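Local structure of KLLA0E08119p (Kluyveromyces lactis, 3VA7) at residues A[149-154]-A[292-297]. The protein probably carboxylates urea in an ATP- and biotin-dependent reaction, this chain being the urea carboxylase part of a larger protein that probably also has allophanate hydrolase activity. Numbering follows the deposited sequence.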
loop_
_atom_site.group_PDB
_atom_site.type_symbol
_atom_site.label_atom_id
_atom_site.label_comp_id
_atom_site.label_asym_id
_atom_site.label_seq_id
_atom_site.Cartn_x
_atom_site.Cartn_y
_atom_site.Cartn_z
ATOM N N ARG A 149 19.861 6.897 -48.430
ATOM C CA ARG A 149 20.807 6.030 -49.124
ATOM C C ARG A 149 21.727 6.787 -50.107
ATOM O O ARG A 149 22.925 6.505 -50.148
ATOM C CB ARG A 149 20.093 4.835 -49.766
ATOM C CG ARG A 149 19.913 3.628 -48.807
ATOM C CD ARG A 149 20.759 2.405 -49.257
ATOM N NE ARG A 149 20.696 1.249 -48.338
ATOM C CZ ARG A 149 21.234 0.044 -48.585
ATOM N NH1 ARG A 149 21.879 -0.182 -49.735
ATOM N NH2 ARG A 149 21.129 -0.942 -47.687
ATOM N N GLU A 150 21.189 7.754 -50.852
ATOM C CA GLU A 150 22.005 8.551 -51.789
ATOM C C GLU A 150 23.140 9.309 -51.104
ATOM O O GLU A 150 24.309 9.177 -51.532
ATOM C CB GLU A 150 21.164 9.541 -52.611
ATOM C CG GLU A 150 19.721 9.121 -52.777
ATOM C CD GLU A 150 19.192 9.289 -54.190
ATOM O OE1 GLU A 150 18.563 8.319 -54.685
ATOM O OE2 GLU A 150 19.399 10.372 -54.803
ATOM N N ILE A 151 22.784 10.087 -50.061
ATOM C CA ILE A 151 23.748 10.846 -49.238
ATOM C C ILE A 151 24.858 9.930 -48.770
ATOM O O ILE A 151 26.049 10.256 -48.895
ATOM C CB ILE A 151 23.142 11.490 -47.947
ATOM C CG1 ILE A 151 21.648 11.796 -48.061
ATOM C CG2 ILE A 151 23.943 12.737 -47.561
ATOM C CD1 ILE A 151 21.286 13.287 -48.183
ATOM N N ALA A 152 24.456 8.779 -48.245
ATOM C CA ALA A 152 25.402 7.758 -47.807
ATOM C C ALA A 152 26.367 7.345 -48.926
ATOM O O ALA A 152 27.579 7.327 -48.738
ATOM C CB ALA A 152 24.646 6.556 -47.259
ATOM N N GLU A 153 25.801 7.042 -50.091
ATOM C CA GLU A 153 26.564 6.709 -51.296
ATOM C C GLU A 153 27.591 7.801 -51.631
ATOM O O GLU A 153 28.815 7.550 -51.614
ATOM C CB GLU A 153 25.601 6.465 -52.477
ATOM C CG GLU A 153 26.267 6.421 -53.867
ATOM C CD GLU A 153 25.815 5.228 -54.708
ATOM O OE1 GLU A 153 26.055 5.257 -55.941
ATOM O OE2 GLU A 153 25.234 4.265 -54.143
ATOM N N ARG A 154 27.065 9.000 -51.913
ATOM C CA ARG A 154 27.859 10.208 -52.143
ATOM C C ARG A 154 28.909 10.428 -51.058
ATOM O O ARG A 154 29.995 10.932 -51.346
ATOM C CB ARG A 154 26.948 11.434 -52.235
ATOM C CG ARG A 154 26.243 11.590 -53.569
ATOM C CD ARG A 154 25.022 12.444 -53.423
ATOM N NE ARG A 154 25.370 13.753 -52.889
ATOM C CZ ARG A 154 24.519 14.573 -52.278
ATOM N NH1 ARG A 154 23.245 14.229 -52.109
ATOM N NH2 ARG A 154 24.949 15.743 -51.818
ATOM N N SER A 292 29.718 15.712 -42.492
ATOM C CA SER A 292 30.278 16.856 -43.223
ATOM C C SER A 292 29.466 17.244 -44.476
ATOM O O SER A 292 29.069 18.394 -44.637
ATOM C CB SER A 292 31.722 16.593 -43.609
ATOM O OG SER A 292 32.536 16.946 -42.544
ATOM N N LEU A 293 29.207 16.258 -45.328
ATOM C CA LEU A 293 28.453 16.454 -46.518
ATOM C C LEU A 293 27.143 17.163 -46.190
ATOM O O LEU A 293 26.784 18.145 -46.869
ATOM C CB LEU A 293 28.154 15.099 -47.118
ATOM C CG LEU A 293 27.467 15.224 -48.464
ATOM C CD1 LEU A 293 28.611 15.257 -49.502
ATOM C CD2 LEU A 293 26.429 14.068 -48.713
ATOM N N LEU A 294 26.420 16.695 -45.161
ATOM C CA LEU A 294 25.157 17.371 -44.799
ATOM C C LEU A 294 25.316 18.790 -44.184
ATOM O O LEU A 294 24.326 19.531 -44.059
ATOM C CB LEU A 294 24.359 16.509 -43.837
ATOM C CG LEU A 294 23.653 15.238 -44.328
ATOM C CD1 LEU A 294 23.841 14.100 -43.379
ATOM C CD2 LEU A 294 22.162 15.515 -44.504
ATOM N N LYS A 295 26.550 19.174 -43.808
ATOM C CA LYS A 295 26.721 20.318 -42.909
ATOM C C LYS A 295 25.842 19.997 -41.677
ATOM O O LYS A 295 25.036 20.816 -41.191
ATOM C CB LYS A 295 26.297 21.649 -43.571
ATOM C CG LYS A 295 27.427 22.562 -44.007
ATOM C CD LYS A 295 27.604 22.609 -45.489
ATOM C CE LYS A 295 28.719 23.599 -45.948
ATOM N NZ LYS A 295 28.289 25.006 -46.232
ATOM N N TYR A 296 25.960 18.756 -41.217
ATOM C CA TYR A 296 25.158 18.345 -40.075
ATOM C C TYR A 296 25.413 19.207 -38.803
ATOM O O TYR A 296 26.554 19.579 -38.510
ATOM C CB TYR A 296 25.350 16.867 -39.786
ATOM C CG TYR A 296 24.283 16.308 -38.863
ATOM C CD1 TYR A 296 23.207 15.576 -39.379
ATOM C CD2 TYR A 296 24.376 16.477 -37.454
ATOM C CE1 TYR A 296 22.239 15.047 -38.536
ATOM C CE2 TYR A 296 23.425 15.940 -36.600
ATOM C CZ TYR A 296 22.353 15.226 -37.147
ATOM O OH TYR A 296 21.390 14.704 -36.318
ATOM N N LYS A 297 24.312 19.523 -38.108
ATOM C CA LYS A 297 24.318 20.282 -36.868
ATOM C C LYS A 297 23.812 19.519 -35.610
ATOM O O LYS A 297 22.656 18.968 -35.594
ATOM C CB LYS A 297 23.526 21.564 -37.033
ATOM C CG LYS A 297 24.072 22.593 -36.147
ATOM C CD LYS A 297 23.341 23.882 -36.255
ATOM C CE LYS A 297 24.391 25.008 -36.037
ATOM N NZ LYS A 297 23.797 26.383 -36.080
#
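Ile-151 and Arg-154, one turn apart on helix 147-154, meet Leu-293 and Leu-294 at the Schellman-capped C-terminal end of helix 277-293, within the ATP-grasp region of the biotin carboxylase domain. The contact is small, burying 190 Å² over both sides, with a CA to CA distance of 7.8 Å between Ile-151 and Leu-293. After Leu-294 the chain turns: Lys-295 has positive phi (54°), and its N bonds back to Ser-292 O at 2.8 Å, ending the helix before strand 299-307. In the apolar part, the CG2 branch of Ile-151 reaches CG of Leu-294 at 4.1 Å, where the two side chains meet at about a right angle. CG2 also faces CD2 of Leu-293, but their modelled separation is too short to be trusted. On the Leu-293 side, CG lies opposite the backbone N (chi1 -174°), which carries the isopropyl end out toward helix 147-154. Helix 136-143 adds to the apolar packing, with Lys-141 against Ile-151 and Ala-138 and Leu-142 against Leu-294. Apart from these apolar contacts, the charged guanidinium of Arg-154 packs on a leucine methyl. Arg-154 bends at chi3 (58°), and CD2 of Leu-293 lies over one guanidinium face, displaced toward its rim, 3.8 Å from Arg-154 NH2.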